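Long-range contacts in suppressor of fused homolog (Drosophila melanogaster, PDB 6LPH), which probably binds and sequesters transcription factors of the Hedgehog pathway, the N-terminal part of the protein being the piece described here: residues R66-H71 with G226-V231; G198-E203 with R236-E242. All blocks are in the same frame, centred on the assembly; numbering follows the deposited sequence.

Contact 1: residues R66-H71 with G226-V231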
loop_
_atom_site.group_PDB
_atom_site.type_symbol
_atom_site.label_atom_id
_atom_site.label_comp_id
_atom_site.label_asym_id
_atom_site.label_seq_id
_atom_site.Cartn_x
_atom_site.Cartn_y
_atom_site.Cartn_z
ATOM N N ARG A 66 -2.211 -20.634 -3.317
ATOM C CA ARG A 66 -1.124 -19.665 -3.438
ATOM C C ARG A 66 -0.652 -19.126 -2.115
ATOM O O ARG A 66 0.066 -18.127 -2.101
ATOM C CB ARG A 66 -1.546 -18.481 -4.291
ATOM C CG ARG A 66 -2.065 -18.863 -5.647
ATOM C CD ARG A 66 -2.234 -17.618 -6.494
ATOM N NE ARG A 66 -2.709 -18.003 -7.817
ATOM C CZ ARG A 66 -1.927 -18.424 -8.812
ATOM N NH1 ARG A 66 -0.610 -18.510 -8.663
ATOM N NH2 ARG A 66 -2.467 -18.759 -9.972
ATOM N N ASN A 67 -1.060 -19.752 -1.007
ATOM C CA ASN A 67 -0.618 -19.320 0.320
ATOM C C ASN A 67 -0.910 -17.847 0.526
ATOM O O ASN A 67 -0.050 -17.102 1.011
ATOM C CB ASN A 67 0.896 -19.533 0.512
ATOM C CG ASN A 67 1.271 -20.979 0.754
ATOM O OD1 ASN A 67 0.502 -21.766 1.297
ATOM N ND2 ASN A 67 2.487 -21.325 0.379
ATOM N N VAL A 68 -2.111 -17.417 0.147
ATOM C CA VAL A 68 -2.546 -16.051 0.409
ATOM C C VAL A 68 -3.546 -16.051 1.567
ATOM O O VAL A 68 -4.624 -16.642 1.452
ATOM C CB VAL A 68 -3.157 -15.394 -0.837
ATOM C CG1 VAL A 68 -3.435 -13.911 -0.568
ATOM C CG2 VAL A 68 -2.219 -15.565 -2.031
ATOM N N PRO A 69 -3.179 -15.420 2.701
ATOM C CA PRO A 69 -4.081 -15.380 3.839
ATOM C C PRO A 69 -5.126 -14.270 3.604
ATOM O O PRO A 69 -4.955 -13.420 2.705
ATOM C CB PRO A 69 -3.135 -14.969 4.984
ATOM C CG PRO A 69 -2.237 -13.962 4.309
ATOM C CD PRO A 69 -1.977 -14.586 2.939
ATOM N N PRO A 70 -6.207 -14.278 4.389
ATOM C CA PRO A 70 -7.147 -13.153 4.295
ATOM C C PRO A 70 -6.452 -11.874 4.704
ATOM O O PRO A 70 -5.639 -11.879 5.654
ATOM C CB PRO A 70 -8.247 -13.486 5.310
ATOM C CG PRO A 70 -7.855 -14.764 5.965
ATOM C CD PRO A 70 -6.604 -15.308 5.377
ATOM N N HIS A 71 -6.754 -10.788 3.991
ATOM C CA HIS A 71 -6.068 -9.538 4.250
ATOM C C HIS A 71 -6.829 -8.358 3.705
ATOM O O HIS A 71 -7.832 -8.510 2.978
ATOM C CB HIS A 71 -4.641 -9.595 3.710
ATOM C CG HIS A 71 -4.538 -9.689 2.189
ATOM N ND1 HIS A 71 -4.534 -10.876 1.518
ATOM C CD2 HIS A 71 -4.346 -8.704 1.233
ATOM C CE1 HIS A 71 -4.384 -10.648 0.200
ATOM N NE2 HIS A 71 -4.289 -9.316 0.020
ATOM N N GLY A 226 4.774 -14.099 4.457
ATOM C CA GLY A 226 3.940 -13.310 3.566
ATOM C C GLY A 226 3.232 -14.096 2.463
ATOM O O GLY A 226 2.297 -13.585 1.840
ATOM N N GLY A 227 3.660 -15.340 2.250
ATOM C CA GLY A 227 3.165 -16.178 1.154
ATOM C C GLY A 227 3.420 -15.590 -0.233
ATOM O O GLY A 227 4.145 -14.577 -0.389
ATOM N N ASP A 228 2.807 -16.211 -1.242
ATOM C CA ASP A 228 3.006 -15.815 -2.646
ATOM C C ASP A 228 2.820 -14.325 -2.907
ATOM O O ASP A 228 3.543 -13.730 -3.724
ATOM C CB ASP A 228 1.950 -16.513 -3.484
ATOM C CG ASP A 228 2.517 -17.302 -4.583
ATOM O OD1 ASP A 228 3.325 -16.726 -5.361
ATOM O OD2 ASP A 228 2.141 -18.514 -4.679
ATOM N N TRP A 229 1.837 -13.718 -2.234
ATOM C CA TRP A 229 1.491 -12.323 -2.522
ATOM C C TRP A 229 2.057 -11.315 -1.575
ATOM O O TRP A 229 1.622 -10.157 -1.588
ATOM C CB TRP A 229 -0.017 -12.148 -2.567
ATOM C CG TRP A 229 -0.671 -12.713 -3.795
ATOM C CD1 TRP A 229 -0.128 -13.574 -4.755
ATOM C CD2 TRP A 229 -2.062 -12.515 -4.196
ATOM N NE1 TRP A 229 -1.063 -13.894 -5.700
ATOM C CE2 TRP A 229 -2.247 -13.293 -5.429
ATOM C CE3 TRP A 229 -3.138 -11.796 -3.672
ATOM C CZ2 TRP A 229 -3.471 -13.326 -6.100
ATOM C CZ3 TRP A 229 -4.367 -11.830 -4.365
ATOM C CH2 TRP A 229 -4.523 -12.582 -5.541
ATOM N N LEU A 230 3.026 -11.741 -0.759
ATOM C CA LEU A 230 3.809 -10.834 0.099
ATOM C C LEU A 230 2.910 -9.969 0.992
ATOM O O LEU A 230 2.996 -8.751 1.007
ATOM C CB LEU A 230 4.778 -9.986 -0.749
ATOM C CG LEU A 230 5.919 -10.784 -1.411
ATOM C CD1 LEU A 230 6.657 -9.974 -2.478
ATOM C CD2 LEU A 230 6.891 -11.347 -0.375
ATOM N N VAL A 231 2.027 -10.627 1.731
ATOM C CA VAL A 231 1.174 -9.939 2.667
ATOM C C VAL A 231 2.018 -9.550 3.879
ATOM O O VAL A 231 2.791 -10.361 4.403
ATOM C CB VAL A 231 -0.007 -10.842 3.086
ATOM C CG1 VAL A 231 -0.797 -10.234 4.260
ATOM C CG2 VAL A 231 -0.907 -11.104 1.874
HETATM O O HOH W 1 0.420 -14.395 0.150
#
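Val231 pushes its CG2 methyl into a hollow formed by Pro69 and the His71 imidazole. Val231 CG2 lies over one face of the imidazole, 3.8 Å from the ring centroid, and Pro69 CD is also 3.8 Å from Val231 CG2; CG1, anti to the backbone N (chi1 170°), reaches His71 CB and Pro69 CG. A branched valine suits this corner because its two methyls spread over it, both touching Pro69. The imidazole is held in place by a nearly straight bond from His71 ND1 to Pro69 O (2.8 Å), the oxygen lying in the ring plane. Alongside, Val68 is the bump: its CG2 sits over the five-membered ring of Trp229, 14° off the normal, and CG1 rests near CE3. Gly227, without a side chain, lets the backbone of Asn67 come close, its CA meeting Asn67 O at 3.3 Å. A water bridges the gap, donating to Asn67 O and Gly226 O and accepting from Trp229 N at 2.9 Å. The contact joins the loop between strands 54-60 and 71-77 to the type I turn Gly227-Leu230 that follows helix 201-219. Tyr60 meets both aromatic rings, strand 97-109 touches Trp229 and Val231 through Arg107, and strand 172-186 also borders the indole.

Contact 2: residues G198-E203 with R236-E242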
loop_
_atom_site.group_PDB
_atom_site.type_symbol
_atom_site.label_atom_id
_atom_site.label_comp_id
_atom_site.label_asym_id
_atom_site.label_seq_id
_atom_site.Cartn_x
_atom_site.Cartn_y
_atom_site.Cartn_z
ATOM N N GLY A 198 6.255 -4.702 4.355
ATOM C CA GLY A 198 6.971 -4.391 5.593
ATOM C C GLY A 198 7.987 -5.489 5.868
ATOM O O GLY A 198 7.700 -6.671 5.669
ATOM N N VAL A 199 9.177 -5.100 6.319
ATOM C CA VAL A 199 10.274 -6.035 6.568
ATOM C C VAL A 199 11.043 -5.717 7.873
ATOM O O VAL A 199 11.010 -4.575 8.402
ATOM C CB VAL A 199 11.285 -6.126 5.380
ATOM C CG1 VAL A 199 10.616 -6.696 4.126
ATOM C CG2 VAL A 199 11.932 -4.770 5.076
ATOM N N PHE A 200 11.779 -6.723 8.339
ATOM C CA PHE A 200 12.649 -6.628 9.526
ATOM C C PHE A 200 13.899 -5.857 9.145
ATOM O O PHE A 200 14.217 -5.660 7.933
ATOM C CB PHE A 200 13.074 -8.041 9.995
ATOM C CG PHE A 200 12.061 -8.744 10.859
ATOM C CD1 PHE A 200 12.393 -9.124 12.160
ATOM C CD2 PHE A 200 10.779 -9.069 10.365
ATOM C CE1 PHE A 200 11.459 -9.782 12.962
ATOM C CE2 PHE A 200 9.845 -9.722 11.171
ATOM C CZ PHE A 200 10.184 -10.068 12.478
ATOM N N ASP A 201 14.601 -5.421 10.173
ATOM C CA ASP A 201 15.874 -4.737 10.000
ATOM C C ASP A 201 16.849 -5.578 9.200
ATOM O O ASP A 201 17.504 -5.034 8.317
ATOM C CB ASP A 201 16.531 -4.397 11.347
ATOM C CG ASP A 201 15.866 -3.218 12.065
ATOM O OD1 ASP A 201 14.791 -2.740 11.656
ATOM O OD2 ASP A 201 16.430 -2.773 13.087
ATOM N N ASP A 202 16.972 -6.879 9.516
ATOM C CA ASP A 202 17.951 -7.715 8.796
ATOM C C ASP A 202 17.541 -7.942 7.335
ATOM O O ASP A 202 18.393 -7.981 6.441
ATOM C CB ASP A 202 18.295 -9.038 9.530
ATOM C CG ASP A 202 17.079 -9.956 9.751
ATOM O OD1 ASP A 202 15.927 -9.512 9.583
ATOM O OD2 ASP A 202 17.281 -11.133 10.126
ATOM N N GLU A 203 16.234 -8.050 7.097
ATOM C CA GLU A 203 15.706 -8.172 5.726
ATOM C C GLU A 203 16.052 -6.916 4.904
ATOM O O GLU A 203 16.484 -7.002 3.729
ATOM C CB GLU A 203 14.186 -8.441 5.759
ATOM C CG GLU A 203 13.854 -9.882 6.169
ATOM C CD GLU A 203 12.458 -10.107 6.750
ATOM O OE1 GLU A 203 12.201 -11.262 7.170
ATOM O OE2 GLU A 203 11.617 -9.173 6.788
ATOM N N ARG A 236 4.379 -10.167 12.960
ATOM C CA ARG A 236 5.413 -11.171 12.653
ATOM C C ARG A 236 6.560 -11.110 13.658
ATOM O O ARG A 236 7.069 -10.033 13.965
ATOM C CB ARG A 236 5.989 -11.006 11.242
ATOM C CG ARG A 236 6.359 -12.351 10.701
ATOM C CD ARG A 236 7.269 -12.450 9.497
ATOM N NE ARG A 236 7.438 -11.306 8.595
ATOM C CZ ARG A 236 8.640 -11.005 8.080
ATOM N NH1 ARG A 236 8.817 -10.001 7.225
ATOM N NH2 ARG A 236 9.704 -11.727 8.448
ATOM N N GLN A 237 7.005 -12.268 14.108
ATOM C CA GLN A 237 7.936 -12.311 15.245
ATOM C C GLN A 237 9.371 -12.577 14.849
ATOM O O GLN A 237 10.282 -12.184 15.562
ATOM C CB GLN A 237 7.478 -13.322 16.304
ATOM C CG GLN A 237 6.312 -12.856 17.191
ATOM C CD GLN A 237 6.493 -11.450 17.748
ATOM O OE1 GLN A 237 5.650 -10.582 17.547
ATOM N NE2 GLN A 237 7.610 -11.211 18.428
ATOM N N MET A 238 9.569 -13.218 13.699
ATOM C CA MET A 238 10.900 -13.669 13.281
ATOM C C MET A 238 11.114 -13.328 11.820
ATOM O O MET A 238 10.159 -13.376 11.044
ATOM C CB MET A 238 11.050 -15.183 13.496
ATOM C CG MET A 238 11.326 -15.569 14.955
ATOM S SD MET A 238 11.322 -17.342 15.297
ATOM C CE MET A 238 12.857 -17.863 14.537
ATOM N N SER A 239 12.353 -12.972 11.455
ATOM C CA SER A 239 12.681 -12.658 10.069
ATOM C C SER A 239 12.849 -13.934 9.302
ATOM O O SER A 239 12.979 -15.028 9.883
ATOM C CB SER A 239 13.975 -11.849 9.960
ATOM O OG SER A 239 15.097 -12.664 10.244
ATOM N N VAL A 240 12.903 -13.794 7.981
ATOM C CA VAL A 240 13.068 -14.946 7.113
ATOM C C VAL A 240 14.395 -15.657 7.398
ATOM O O VAL A 240 14.485 -16.889 7.323
ATOM C CB VAL A 240 12.951 -14.536 5.624
ATOM C CG1 VAL A 240 14.162 -13.704 5.175
ATOM C CG2 VAL A 240 12.735 -15.765 4.750
ATOM N N PHE A 241 15.426 -14.875 7.725
ATOM C CA PHE A 241 16.736 -15.431 8.007
ATOM C C PHE A 241 16.751 -16.193 9.342
ATOM O O PHE A 241 17.539 -17.129 9.509
ATOM C CB PHE A 241 17.798 -14.311 7.997
ATOM C CG PHE A 241 17.869 -13.564 6.694
ATOM C CD1 PHE A 241 17.492 -12.219 6.622
ATOM C CD2 PHE A 241 18.267 -14.215 5.531
ATOM C CE1 PHE A 241 17.528 -11.540 5.416
ATOM C CE2 PHE A 241 18.307 -13.540 4.321
ATOM C CZ PHE A 241 17.937 -12.199 4.259
ATOM N N GLU A 242 15.917 -15.773 10.295
ATOM C CA GLU A 242 15.728 -16.525 11.555
ATOM C C GLU A 242 14.926 -17.797 11.295
ATOM O O GLU A 242 15.258 -18.854 11.829
ATOM C CB GLU A 242 14.986 -15.706 12.621
ATOM C CG GLU A 242 15.759 -14.556 13.221
ATOM C CD GLU A 242 14.891 -13.705 14.128
ATOM O OE1 GLU A 242 14.209 -12.782 13.627
ATOM O OE2 GLU A 242 14.893 -13.955 15.350
HETATM O O HOH W 2 6.576 -9.083 5.507
HETATM O O HOH W 3 16.312 -10.937 12.708
#
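Glu203 and Arg236 come from opposite directions, their flat groups 25° apart and so nearly coplanar. The grip is end-on and twofold: NH2 of Arg236 gives a 2.8 Å bond to Glu203 OE1 and NH1 a 3.0 Å bond to OE2, each using the syn lone pair of its oxygen. Glutamate has the length for this, since its chain runs extended beyond CG and carries the carboxylate from the first turn of helix 201-219 across to the other segment. Beneath this pair lies Phe200. Its CE2 sits under one face of the guanidinium, offset toward the rim, with the two planes inclined by 42°. A flat phenyl suits the place, for it also receives Ser239, whose backbone N and CB lie over one face, while the backbone at Gln237 abuts its edge. Asp202 reaches the same serine: Ser239 OG donates to the syn side of OD2 at 2.7 Å. Serine suits the N-cap because this short hydroxyl, set between the backbone N and the carbonyl carbon (chi1 72°), also accepts from Glu242 N; Ser239 N returns a 2.9 Å bond to Glu242 OE1, completing a capping box at the start of helix 240-243. Phe241 turns its ring edge to Asp202 OD2 and Glu203 CA. Each oxygen of Glu203 has a second donor: Val240 N meets OE1 at 2.7 Å, nearly along the C-O axis, and Phe200 N approaches OE2 from above the carboxylate plane at 2.9 Å. One buried carboxylate thus receives four N-H groups, two from the arginine and two from the backbone where helices 201-219 and 240-243 begin. Such company would be expected to stabilise the negative charge of Glu203, and the arginine, also bonded to Met238 O and to a water shared with Gly198 O, would offset it within the protein interior.

How the contacts relate
Both contacts draw the chain that follows helix 201-219 back onto earlier parts of the fold: contact 1 brings its first portion to a loop beside strand 71-77, and contact 2 its later portion to the junction of strand 189-199 with that helix. Their centres lie 16 Å apart and their nearest atoms about 6 Å, so they do not touch. Contact 1, nearer the chain centre but only partly buried, relies on methyl groups against rings and one bridging water. Contact 2, farther out yet more buried, is dominated by charge and hydrogen bonds. Backbone N-H groups at two helix starts supply part of its bonding, beside the arginine, whereas contact 1 joins segments that are almost entirely loop.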